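Local coordinates for protein neurotoxin (Clostridium botulinum, PDB 2QN0) that cleaves the neuronal SNARE proteins SNAP-25 and syntaxin as the zinc-dependent light chain protease of botulinum neurotoxin C1, blocking neurotransmitter release, at residues K88-L93 / I194-M199; D222-L227 / N391-Q396; V383-L388 / N397-P402; Q413-S416 / A420-K423. All blocks are in the same frame, centred on the assembly; numbering follows the deposited sequence.

Helix 80-97 comes first along the chain, and in interaction 1 it meets the loop that follows strand 190-193, closing a loop of about a hundred residues. Interaction 2 opens only after that, at the start of the zinc-binding helix 223-238, and reaches far ahead to the loop 391-396. Interaction 3 crosses it: its segments 383-388 and 397-402 alternate with those of interaction 2, the two centres about 6 Å apart. Interaction 4 closes a short loop near the C terminus, and its strand 422-423 pairs antiparallel with strand 383-384 of interaction 3. Lys92 of interaction 1 reaches interactions 2 and 3 through Tyr393 O and Ile387 O, tying helix 80-97 to the C-terminal loops.

Interaction 1 of 4, residues K88-L93 / I194-M199; sequences KEIIKL and ISPRFM
Polar contact between helix 80-97 and the loop 194-199 centres on Glu89 and Arg197. The extended Glu89 chain carries its carboxylate to the flank of the arginine chain, where OE2 lies 3.2 Å from Arg197 CD. The salt bridge from Glu89 OE2 to Arg197 NE is long at 3.8 Å, and the carboxylate stands 65° from the guanidinium plane, near whose edge OE2 lies, so the charges are not paired flat. Two waters make up the link through the other oxygen. One donates to Glu89 OE1 (2.7 Å) and accepts from Arg197 NE; the second donates to Glu89 OE1, accepts from the backbone N of Arg197 and is also bonded to Ser195 OG. The loop here is a type I beta turn from Ser195 to Phe198, closed by Phe198 N to Ser195 O, with Pro196 and Arg197 at its corners facing the helix. Within it, Phe198 CE2 lies 3.6 Å above the centre of the Arg197 guanidinium, covering one face. Apolar contact falls to Pro196, about 13 Å by its side chain from the zinc ion. Leu93 CD1 presses on Pro196 CB at 3.4 Å, tighter than usual, while Ile90 CD1 meets Pro196 CD at 3.9 Å, the two side chains crossing at about a right angle.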
loop_
_atom_site.group_PDB
_atom_site.type_symbol
_atom_site.label_atom_id
_atom_site.label_comp_id
_atom_site.label_asym_id
_atom_site.label_seq_id
_atom_site.Cartn_x
_atom_site.Cartn_y
_atom_site.Cartn_z
ATOM N N LYS A 88 -3.283 12.711 10.468
ATOM C CA LYS A 88 -2.862 12.237 11.778
ATOM C C LYS A 88 -3.167 10.758 11.996
ATOM O O LYS A 88 -2.436 10.070 12.710
ATOM C CB LYS A 88 -3.499 13.104 12.870
ATOM C CG LYS A 88 -2.837 14.481 12.947
ATOM C CD LYS A 88 -3.628 15.494 13.760
ATOM C CE LYS A 88 -2.897 16.838 13.758
ATOM N NZ LYS A 88 -3.700 17.928 14.381
ATOM N N GLU A 89 -4.237 10.264 11.381
ATOM C CA GLU A 89 -4.582 8.851 11.517
ATOM C C GLU A 89 -3.509 8.009 10.826
ATOM O O GLU A 89 -3.036 7.016 11.376
ATOM C CB GLU A 89 -5.956 8.568 10.894
ATOM C CG GLU A 89 -7.120 9.227 11.645
ATOM C CD GLU A 89 -8.456 9.070 10.939
ATOM O OE1 GLU A 89 -8.467 8.960 9.696
ATOM O OE2 GLU A 89 -9.503 9.079 11.627
ATOM N N ILE A 90 -3.124 8.411 9.620
ATOM C CA ILE A 90 -2.103 7.681 8.876
ATOM C C ILE A 90 -0.789 7.674 9.658
ATOM O O ILE A 90 -0.128 6.642 9.776
ATOM C CB ILE A 90 -1.867 8.312 7.483
ATOM C CG1 ILE A 90 -3.131 8.180 6.627
ATOM C CG2 ILE A 90 -0.685 7.625 6.786
ATOM C CD1 ILE A 90 -3.565 6.735 6.369
ATOM N N ILE A 91 -0.410 8.829 10.196
ATOM C CA ILE A 91 0.822 8.931 10.968
ATOM C C ILE A 91 0.788 8.000 12.177
ATOM O O ILE A 91 1.747 7.271 12.442
ATOM C CB ILE A 91 1.061 10.392 11.455
ATOM C CG1 ILE A 91 1.375 11.290 10.260
ATOM C CG2 ILE A 91 2.191 10.430 12.483
ATOM C CD1 ILE A 91 2.538 10.808 9.412
ATOM N N LYS A 92 -0.322 8.015 12.909
ATOM C CA LYS A 92 -0.435 7.169 14.089
ATOM C C LYS A 92 -0.327 5.695 13.710
ATOM O O LYS A 92 0.312 4.910 14.412
ATOM C CB LYS A 92 -1.761 7.425 14.812
ATOM C CG LYS A 92 -1.885 6.684 16.138
ATOM C CD LYS A 92 -3.120 7.134 16.907
ATOM C CE LYS A 92 -3.173 6.496 18.288
ATOM N NZ LYS A 92 -4.331 7.012 19.072
ATOM N N LEU A 93 -0.941 5.319 12.593
ATOM C CA LEU A 93 -0.884 3.928 12.161
ATOM C C LEU A 93 0.545 3.521 11.807
ATOM O O LEU A 93 0.966 2.407 12.113
ATOM C CB LEU A 93 -1.830 3.706 10.975
ATOM C CG LEU A 93 -3.302 3.898 11.356
ATOM C CD1 LEU A 93 -4.175 3.774 10.119
ATOM C CD2 LEU A 93 -3.706 2.860 12.404
ATOM N N ILE A 194 -6.635 4.907 0.400
ATOM C CA ILE A 194 -7.225 4.186 1.513
ATOM C C ILE A 194 -7.677 5.078 2.668
ATOM O O ILE A 194 -7.294 6.245 2.758
ATOM C CB ILE A 194 -6.138 3.234 2.060
ATOM C CG1 ILE A 194 -6.670 2.329 3.166
ATOM C CG2 ILE A 194 -4.971 4.076 2.593
ATOM C CD1 ILE A 194 -5.621 1.344 3.669
ATOM N N SER A 195 -8.504 4.506 3.538
ATOM C CA SER A 195 -8.944 5.167 4.763
ATOM C C SER A 195 -9.090 4.027 5.761
ATOM O O SER A 195 -10.155 3.425 5.880
ATOM C CB SER A 195 -10.278 5.882 4.604
ATOM O OG SER A 195 -10.578 6.549 5.824
ATOM N N PRO A 196 -8.009 3.712 6.487
ATOM C CA PRO A 196 -7.992 2.632 7.476
ATOM C C PRO A 196 -9.047 2.669 8.577
ATOM O O PRO A 196 -9.384 1.618 9.121
ATOM C CB PRO A 196 -6.573 2.696 8.039
ATOM C CG PRO A 196 -5.774 3.238 6.896
ATOM C CD PRO A 196 -6.675 4.330 6.370
ATOM N N ARG A 197 -9.576 3.847 8.914
ATOM C CA ARG A 197 -10.572 3.889 9.986
ATOM C C ARG A 197 -11.904 3.262 9.591
ATOM O O ARG A 197 -12.758 3.030 10.443
ATOM C CB ARG A 197 -10.788 5.319 10.512
ATOM C CG ARG A 197 -11.717 6.213 9.722
ATOM C CD ARG A 197 -12.014 7.472 10.549
ATOM N NE ARG A 197 -12.780 8.480 9.817
ATOM C CZ ARG A 197 -14.089 8.419 9.593
ATOM N NH1 ARG A 197 -14.797 7.396 10.045
ATOM N NH2 ARG A 197 -14.691 9.385 8.912
ATOM N N PHE A 198 -12.091 2.999 8.301
ATOM C CA PHE A 198 -13.312 2.337 7.838
ATOM C C PHE A 198 -12.930 0.862 7.839
ATOM O O PHE A 198 -12.287 0.374 6.908
ATOM C CB PHE A 198 -13.683 2.818 6.435
ATOM C CG PHE A 198 -14.313 4.182 6.417
ATOM C CD1 PHE A 198 -15.696 4.324 6.484
ATOM C CD2 PHE A 198 -13.525 5.326 6.372
ATOM C CE1 PHE A 198 -16.285 5.589 6.508
ATOM C CE2 PHE A 198 -14.105 6.597 6.397
ATOM C CZ PHE A 198 -15.487 6.725 6.465
ATOM N N MET A 199 -13.326 0.162 8.898
ATOM C CA MET A 199 -12.961 -1.237 9.079
ATOM C C MET A 199 -13.941 -2.314 8.640
ATOM O O MET A 199 -15.133 -2.262 8.936
ATOM C CB MET A 199 -12.615 -1.475 10.550
ATOM C CG MET A 199 -11.532 -0.559 11.085
ATOM S SD MET A 199 -11.479 -0.588 12.883
ATOM C CE MET A 199 -12.630 0.752 13.267
HETATM O O HOH W 1 -10.665 10.003 8.472
HETATM O O HOH W 2 -8.530 6.573 8.072
#

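Interaction 2 of 4, residues D222-L227 / N391-Q396; sequences DPILIL and NVYDIQ
Tyr393 brings the hydroxyl end of its ring up to the carboxylate of Asp222, which lies at the ring edge, with the two planes 71° apart. The hydroxyl donates to Asp222 OD1 over only 2.5 Å, a short bond that uses the syn lone pair, on the side of the other carboxylate oxygen. The same OD1 accepts from Ile224 N at 3.0 Å, nearly straight at 169°; this donor comes from the anti side and somewhat out of the carboxylate plane. One O-H and one N-H thus grip the same oxygen and, with Arg96 at OD2, help fix the rotation of the carboxylate. Asp222 is the N-cap of helix 223-238, and its CG, set anti to the backbone N (chi1 -176°), folds back to take the amide of Ile224. The helix N terminus, the phenol and Arg96 would probably all stabilise the negative charge. Apolar atoms close in around the polar pair: Pro223 CD lies 3.9 Å from Tyr393 CE1, approaching the ring obliquely, and Ile224 CG2 comes within 3.3 Å of Tyr393 OH. Phe399, further along the same loop, meets the Tyr393 ring edge-to-face. The capped helix is the one that carries the zinc ligands His229 and His233, so the loop 391-396 is pinned to the start of the metal-binding helix. Arg96 of helix 80-97 forms a salt bridge with Asp222 OD2 and binds Ile395 O, while Leu93 of that helix packs on Pro223 and Ile224.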
loop_
_atom_site.group_PDB
_atom_site.type_symbol
_atom_site.label_atom_id
_atom_site.label_comp_id
_atom_site.label_asym_id
_atom_site.label_seq_id
_atom_site.Cartn_x
_atom_site.Cartn_y
_atom_site.Cartn_z
ATOM N N ASP A 222 -8.125 -4.659 12.388
ATOM C CA ASP A 222 -7.350 -3.588 12.995
ATOM C C ASP A 222 -6.873 -2.728 11.824
ATOM O O ASP A 222 -6.355 -3.248 10.830
ATOM C CB ASP A 222 -6.143 -4.156 13.746
ATOM C CG ASP A 222 -5.359 -3.081 14.491
ATOM O OD1 ASP A 222 -5.127 -2.004 13.909
ATOM O OD2 ASP A 222 -4.971 -3.318 15.655
ATOM N N PRO A 223 -7.060 -1.404 11.914
ATOM C CA PRO A 223 -6.638 -0.496 10.848
ATOM C C PRO A 223 -5.208 -0.703 10.349
ATOM O O PRO A 223 -4.934 -0.481 9.166
ATOM C CB PRO A 223 -6.832 0.881 11.475
ATOM C CG PRO A 223 -8.038 0.674 12.320
ATOM C CD PRO A 223 -7.764 -0.664 12.979
ATOM N N ILE A 224 -4.286 -1.121 11.218
ATOM C CA ILE A 224 -2.924 -1.300 10.728
ATOM C C ILE A 224 -2.817 -2.442 9.723
ATOM O O ILE A 224 -1.968 -2.396 8.840
ATOM C CB ILE A 224 -1.870 -1.536 11.851
ATOM C CG1 ILE A 224 -2.221 -2.766 12.685
ATOM C CG2 ILE A 224 -1.725 -0.275 12.701
ATOM C CD1 ILE A 224 -1.026 -3.338 13.429
ATOM N N LEU A 225 -3.667 -3.459 9.846
ATOM C CA LEU A 225 -3.608 -4.576 8.902
ATOM C C LEU A 225 -4.205 -4.186 7.558
ATOM O O LEU A 225 -3.772 -4.670 6.512
ATOM C CB LEU A 225 -4.315 -5.815 9.462
ATOM C CG LEU A 225 -3.596 -6.525 10.619
ATOM C CD1 LEU A 225 -4.069 -7.969 10.694
ATOM C CD2 LEU A 225 -2.093 -6.502 10.413
ATOM N N ILE A 226 -5.201 -3.307 7.585
ATOM C CA ILE A 226 -5.812 -2.838 6.351
ATOM C C ILE A 226 -4.731 -2.081 5.578
ATOM O O ILE A 226 -4.572 -2.251 4.366
ATOM C CB ILE A 226 -7.001 -1.893 6.647
ATOM C CG1 ILE A 226 -8.090 -2.654 7.410
ATOM C CG2 ILE A 226 -7.555 -1.325 5.347
ATOM C CD1 ILE A 226 -9.299 -1.802 7.792
ATOM N N LEU A 227 -3.975 -1.251 6.293
ATOM C CA LEU A 227 -2.907 -0.477 5.674
ATOM C C LEU A 227 -1.709 -1.354 5.290
ATOM O O LEU A 227 -1.198 -1.258 4.170
ATOM C CB LEU A 227 -2.454 0.645 6.622
ATOM C CG LEU A 227 -1.255 1.503 6.200
ATOM C CD1 LEU A 227 -1.513 2.141 4.839
ATOM C CD2 LEU A 227 -1.008 2.582 7.260
ATOM N N ASN A 391 -7.748 6.462 24.325
ATOM C CA ASN A 391 -8.608 5.687 25.213
ATOM C C ASN A 391 -9.383 4.678 24.376
ATOM O O ASN A 391 -10.075 3.811 24.908
ATOM C CB ASN A 391 -9.598 6.596 25.945
ATOM C CG ASN A 391 -8.917 7.535 26.919
ATOM O OD1 ASN A 391 -8.123 7.107 27.757
ATOM N ND2 ASN A 391 -9.228 8.822 26.817
ATOM N N VAL A 392 -9.259 4.806 23.060
ATOM C CA VAL A 392 -9.952 3.931 22.121
ATOM C C VAL A 392 -8.977 3.043 21.355
ATOM O O VAL A 392 -9.190 1.837 21.212
ATOM C CB VAL A 392 -10.754 4.765 21.093
ATOM C CG1 VAL A 392 -11.350 3.857 20.023
ATOM C CG2 VAL A 392 -11.859 5.537 21.801
ATOM N N TYR A 393 -7.897 3.653 20.884
ATOM C CA TYR A 393 -6.901 2.947 20.092
ATOM C C TYR A 393 -5.518 3.527 20.371
ATOM O O TYR A 393 -5.311 4.729 20.220
ATOM C CB TYR A 393 -7.247 3.134 18.611
ATOM C CG TYR A 393 -6.422 2.322 17.639
ATOM C CD1 TYR A 393 -6.805 1.033 17.280
ATOM C CD2 TYR A 393 -5.262 2.851 17.070
ATOM C CE1 TYR A 393 -6.054 0.284 16.367
ATOM C CE2 TYR A 393 -4.502 2.114 16.161
ATOM C CZ TYR A 393 -4.907 0.832 15.814
ATOM O OH TYR A 393 -4.168 0.101 14.911
ATOM N N ASP A 394 -4.575 2.689 20.793
ATOM C CA ASP A 394 -3.228 3.189 21.037
ATOM C C ASP A 394 -2.177 2.415 20.252
ATOM O O ASP A 394 -2.450 1.344 19.707
ATOM C CB ASP A 394 -2.884 3.208 22.539
ATOM C CG ASP A 394 -2.886 1.831 23.182
ATOM O OD1 ASP A 394 -2.508 0.838 22.530
ATOM O OD2 ASP A 394 -3.246 1.751 24.376
ATOM N N ILE A 395 -0.976 2.975 20.191
ATOM C CA ILE A 395 0.131 2.379 19.453
ATOM C C ILE A 395 0.519 0.966 19.877
ATOM O O ILE A 395 0.736 0.097 19.032
ATOM C CB ILE A 395 1.385 3.291 19.535
ATOM C CG1 ILE A 395 1.107 4.607 18.805
ATOM C CG2 ILE A 395 2.595 2.588 18.937
ATOM C CD1 ILE A 395 2.204 5.643 18.958
ATOM N N GLN A 396 0.595 0.727 21.180
ATOM C CA GLN A 396 0.997 -0.582 21.674
ATOM C C GLN A 396 -0.005 -1.723 21.491
ATOM O O GLN A 396 0.375 -2.812 21.059
ATOM C CB GLN A 396 1.377 -0.486 23.154
ATOM C CG GLN A 396 1.923 -1.780 23.748
ATOM C CD GLN A 396 3.170 -2.278 23.034
ATOM O OE1 GLN A 396 4.085 -1.504 22.739
ATOM N NE2 GLN A 396 3.219 -3.578 22.762
#

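Interaction 3 of 4, residues V383-L388 / N397-P402; sequences VTANIL and NGFNIP
Phe399 and Ile387 are brought together by their first torsions. The phenylalanine CG stands anti to its own carbonyl carbon (chi1 -68°), which reaches the ring out from the loop 397-402 to the segment 383-388. Ile387 holds CG1 between its backbone N and carbonyl carbon (chi1 59°), and CG2 is the branch that meets the ring. Contact is made by the far end of the ring alone: CZ lies 4.0 Å from Ile387 CG2, and the adjoining CE1 lies 3.9 Å from Ala385 CB. Both methyl groups approach obliquely, and the isoleucine and phenylalanine chains cross at a slant. All three touching residues are buried, yet the area they share is small. The ring projects from a type II' beta turn running from Asn397 to Asn400, in which Gly398 has the positive phi (60°) expected of its first corner and Phe399 forms the second; the closing bond from Asn400 N to Asn397 O is weak. In the other segment the chain bends at Asn386, the centre of an inverse gamma turn, so that Ala385 and Ile387 on either side of the bend both reach the ring. Met199 and Cys220 also touch the ring. Ile387 also touches Glu89 of helix 80-97, and its carbonyl oxygen accepts from Lys92 NZ.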
loop_
_atom_site.group_PDB
_atom_site.type_symbol
_atom_site.label_atom_id
_atom_site.label_comp_id
_atom_site.label_asym_id
_atom_site.label_seq_id
_atom_site.Cartn_x
_atom_site.Cartn_y
_atom_site.Cartn_z
ATOM N N VAL A 383 -17.421 -0.900 10.334
ATOM C CA VAL A 383 -17.474 -0.061 11.526
ATOM C C VAL A 383 -16.322 0.930 11.495
ATOM O O VAL A 383 -15.392 0.797 10.700
ATOM C CB VAL A 383 -17.368 -0.896 12.832
ATOM C CG1 VAL A 383 -18.577 -1.816 12.964
ATOM C CG2 VAL A 383 -16.078 -1.706 12.843
ATOM N N THR A 384 -16.400 1.945 12.345
ATOM C CA THR A 384 -15.332 2.925 12.429
ATOM C C THR A 384 -15.175 3.308 13.893
ATOM O O THR A 384 -15.927 2.840 14.750
ATOM C CB THR A 384 -15.622 4.175 11.567
ATOM O OG1 THR A 384 -14.449 4.997 11.519
ATOM C CG2 THR A 384 -16.780 4.984 12.142
ATOM N N ALA A 385 -14.183 4.138 14.183
ATOM C CA ALA A 385 -13.927 4.558 15.550
ATOM C C ALA A 385 -12.999 5.760 15.535
ATOM O O ALA A 385 -12.408 6.082 14.506
ATOM C CB ALA A 385 -13.284 3.414 16.335
ATOM N N ASN A 386 -12.883 6.428 16.679
ATOM C CA ASN A 386 -12.006 7.587 16.793
ATOM C C ASN A 386 -10.650 7.044 17.209
ATOM O O ASN A 386 -10.286 7.072 18.388
ATOM C CB ASN A 386 -12.546 8.550 17.851
ATOM C CG ASN A 386 -14.002 8.898 17.622
ATOM O OD1 ASN A 386 -14.407 9.214 16.502
ATOM N ND2 ASN A 386 -14.797 8.847 18.684
ATOM N N ILE A 387 -9.903 6.538 16.231
ATOM C CA ILE A 387 -8.604 5.943 16.504
ATOM C C ILE A 387 -7.517 6.899 16.985
ATOM O O ILE A 387 -6.451 6.454 17.408
ATOM C CB ILE A 387 -8.083 5.153 15.279
ATOM C CG1 ILE A 387 -7.962 6.071 14.064
ATOM C CG2 ILE A 387 -9.041 4.003 14.967
ATOM C CD1 ILE A 387 -7.348 5.382 12.856
ATOM N N LEU A 388 -7.775 8.201 16.930
ATOM C CA LEU A 388 -6.781 9.163 17.410
ATOM C C LEU A 388 -6.876 9.285 18.934
ATOM O O LEU A 388 -5.955 9.777 19.588
ATOM C CB LEU A 388 -6.987 10.535 16.758
ATOM C CG LEU A 388 -6.661 10.631 15.263
ATOM C CD1 LEU A 388 -6.852 12.061 14.776
ATOM C CD2 LEU A 388 -5.225 10.187 15.028
ATOM N N ASN A 397 -1.272 -1.481 21.814
ATOM C CA ASN A 397 -2.275 -2.541 21.725
ATOM C C ASN A 397 -3.467 -2.318 20.805
ATOM O O ASN A 397 -4.394 -3.126 20.806
ATOM C CB ASN A 397 -2.811 -2.862 23.123
ATOM C CG ASN A 397 -1.726 -3.310 24.073
ATOM O OD1 ASN A 397 -1.339 -2.578 24.985
ATOM N ND2 ASN A 397 -1.219 -4.519 23.861
ATOM N N GLY A 398 -3.451 -1.249 20.020
ATOM C CA GLY A 398 -4.583 -0.993 19.148
ATOM C C GLY A 398 -5.848 -0.839 19.978
ATOM O O GLY A 398 -5.881 -0.035 20.911
ATOM N N PHE A 399 -6.882 -1.614 19.656
ATOM C CA PHE A 399 -8.156 -1.552 20.381
ATOM C C PHE A 399 -8.171 -2.383 21.666
ATOM O O PHE A 399 -8.951 -2.106 22.578
ATOM C CB PHE A 399 -9.306 -2.066 19.503
ATOM C CG PHE A 399 -9.633 -1.191 18.327
ATOM C CD1 PHE A 399 -10.193 0.070 18.508
ATOM C CD2 PHE A 399 -9.421 -1.651 17.028
ATOM C CE1 PHE A 399 -10.541 0.865 17.414
ATOM C CE2 PHE A 399 -9.765 -0.868 15.926
ATOM C CZ PHE A 399 -10.329 0.393 16.117
ATOM N N ASN A 400 -7.325 -3.408 21.729
ATOM C CA ASN A 400 -7.290 -4.314 22.878
ATOM C C ASN A 400 -6.482 -3.778 24.056
ATOM O O ASN A 400 -5.499 -4.381 24.491
ATOM C CB ASN A 400 -6.759 -5.670 22.415
ATOM C CG ASN A 400 -7.511 -6.188 21.201
ATOM O OD1 ASN A 400 -8.740 -6.159 21.173
ATOM N ND2 ASN A 400 -6.780 -6.655 20.192
ATOM N N ILE A 401 -6.945 -2.650 24.581
ATOM C CA ILE A 401 -6.294 -1.948 25.684
ATOM C C ILE A 401 -6.610 -2.523 27.066
ATOM O O ILE A 401 -7.772 -2.648 27.447
ATOM C CB ILE A 401 -6.695 -0.460 25.658
ATOM C CG1 ILE A 401 -6.369 0.133 24.281
ATOM C CG2 ILE A 401 -5.961 0.305 26.753
ATOM C CD1 ILE A 401 -7.007 1.486 24.017
ATOM N N PRO A 402 -5.565 -2.871 27.836
ATOM C CA PRO A 402 -5.699 -3.434 29.184
ATOM C C PRO A 402 -6.440 -2.500 30.145
ATOM O O PRO A 402 -7.278 -2.942 30.932
ATOM C CB PRO A 402 -4.249 -3.658 29.609
ATOM C CG PRO A 402 -3.555 -3.920 28.308
ATOM C CD PRO A 402 -4.152 -2.861 27.419
#

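Interaction 4 of 4, residues Q413-S416 / A420-K423; sequences QNLS and ALRK
Leu421 lays its CD1 methyl over one face of the flat peptide group that joins Gln413 to Asn414, 4.0 Å from Gln413 C and 3.9 Å from Gln413 O. A second flat group, the Asn414 amide, is met at its edge: Ser416 N donates to OD1 in the carbonyl plane, at 3.1 Å. That bond makes an Asx turn, bent at the proton (143°), which curls the chain round Leu415. Leu421 has CG anti to its carbonyl carbon (chi1 -60°), and this points the branched end across at the segment 413-416. Its CD1 also meets Leu415 CD1 at 4.1 Å, the two leucine side chains crossing at about a right angle. The arrangement closes a short loop near the C terminus: three residues separate the two segments, and the second runs on into strand 422-423, which pairs antiparallel with strand 383-384, Arg422 bonding to Thr384 through the backbone. A water lies between the carbonyls, 2.6 Å from Leu415 O and 2.7 Å from Leu421 O; with more acceptors around it than protons to give, it need not serve both at once. Both leucines also touch Cys220 of strand 219-220, and Leu421 touches Phe399 as well. The Gln413 amide is engaged elsewhere: NE2 bonds to the carbonyl oxygens of Gln370 and Cys220, and OE1 to Asn400 ND2.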
loop_
_atom_site.group_PDB
_atom_site.type_symbol
_atom_site.label_atom_id
_atom_site.label_comp_id
_atom_site.label_asym_id
_atom_site.label_seq_id
_atom_site.Cartn_x
_atom_site.Cartn_y
_atom_site.Cartn_z
ATOM N N GLN A 413 -11.657 -5.647 19.729
ATOM C CA GLN A 413 -12.066 -5.757 18.329
ATOM C C GLN A 413 -13.437 -6.411 18.184
ATOM O O GLN A 413 -13.965 -6.523 17.076
ATOM C CB GLN A 413 -11.043 -6.582 17.552
ATOM C CG GLN A 413 -9.707 -5.899 17.336
ATOM C CD GLN A 413 -8.699 -6.837 16.707
ATOM O OE1 GLN A 413 -7.893 -7.462 17.402
ATOM N NE2 GLN A 413 -8.756 -6.961 15.386
ATOM N N ASN A 414 -14.006 -6.837 19.308
ATOM C CA ASN A 414 -15.308 -7.498 19.332
ATOM C C ASN A 414 -16.428 -6.457 19.304
ATOM O O ASN A 414 -16.610 -5.704 20.266
ATOM C CB ASN A 414 -15.407 -8.356 20.596
ATOM C CG ASN A 414 -16.575 -9.315 20.565
ATOM O OD1 ASN A 414 -17.682 -8.940 20.200
ATOM N ND2 ASN A 414 -16.333 -10.560 20.963
ATOM N N LEU A 415 -17.183 -6.424 18.208
ATOM C CA LEU A 415 -18.261 -5.451 18.049
ATOM C C LEU A 415 -19.271 -5.368 19.188
ATOM O O LEU A 415 -19.753 -4.285 19.506
ATOM C CB LEU A 415 -19.016 -5.696 16.738
ATOM C CG LEU A 415 -18.460 -5.020 15.480
ATOM C CD1 LEU A 415 -17.027 -5.447 15.259
ATOM C CD2 LEU A 415 -19.326 -5.382 14.279
ATOM N N SER A 416 -19.600 -6.495 19.804
ATOM C CA SER A 416 -20.585 -6.462 20.879
ATOM C C SER A 416 -19.982 -6.232 22.260
ATOM O O SER A 416 -20.708 -6.194 23.253
ATOM C CB SER A 416 -21.396 -7.756 20.895
ATOM O OG SER A 416 -20.655 -8.800 21.491
ATOM N N ALA A 420 -16.856 1.550 21.610
ATOM C CA ALA A 420 -16.105 2.560 20.867
ATOM C C ALA A 420 -16.237 2.306 19.364
ATOM O O ALA A 420 -16.015 3.200 18.548
ATOM C CB ALA A 420 -14.635 2.535 21.277
ATOM N N LEU A 421 -16.596 1.075 19.011
ATOM C CA LEU A 421 -16.773 0.697 17.613
ATOM C C LEU A 421 -18.210 0.983 17.200
ATOM O O LEU A 421 -19.147 0.547 17.868
ATOM C CB LEU A 421 -16.481 -0.797 17.428
ATOM C CG LEU A 421 -15.081 -1.292 17.794
ATOM C CD1 LEU A 421 -15.035 -2.815 17.709
ATOM C CD2 LEU A 421 -14.057 -0.667 16.851
ATOM N N ARG A 422 -18.392 1.716 16.107
ATOM C CA ARG A 422 -19.739 2.024 15.638
ATOM C C ARG A 422 -19.918 1.699 14.161
ATOM O O ARG A 422 -18.991 1.853 13.368
ATOM C CB ARG A 422 -20.067 3.503 15.883
ATOM C CG ARG A 422 -19.100 4.479 15.236
ATOM C CD ARG A 422 -19.561 5.926 15.404
ATOM N NE ARG A 422 -18.626 6.871 14.792
ATOM C CZ ARG A 422 -17.448 7.207 15.311
ATOM N NH1 ARG A 422 -17.050 6.684 16.463
ATOM N NH2 ARG A 422 -16.659 8.057 14.668
ATOM N N LYS A 423 -21.107 1.234 13.792
ATOM C CA LYS A 423 -21.376 0.921 12.396
ATOM C C LYS A 423 -21.287 2.228 11.620
ATOM O O LYS A 423 -21.655 3.283 12.137
ATOM C CB LYS A 423 -22.776 0.320 12.235
ATOM C CG LYS A 423 -22.959 -1.040 12.884
ATOM C CD LYS A 423 -24.342 -1.601 12.585
ATOM C CE LYS A 423 -24.608 -2.876 13.368
ATOM N NZ LYS A 423 -23.599 -3.929 13.082
HETATM O O HOH W 3 -19.833 -1.804 18.896
#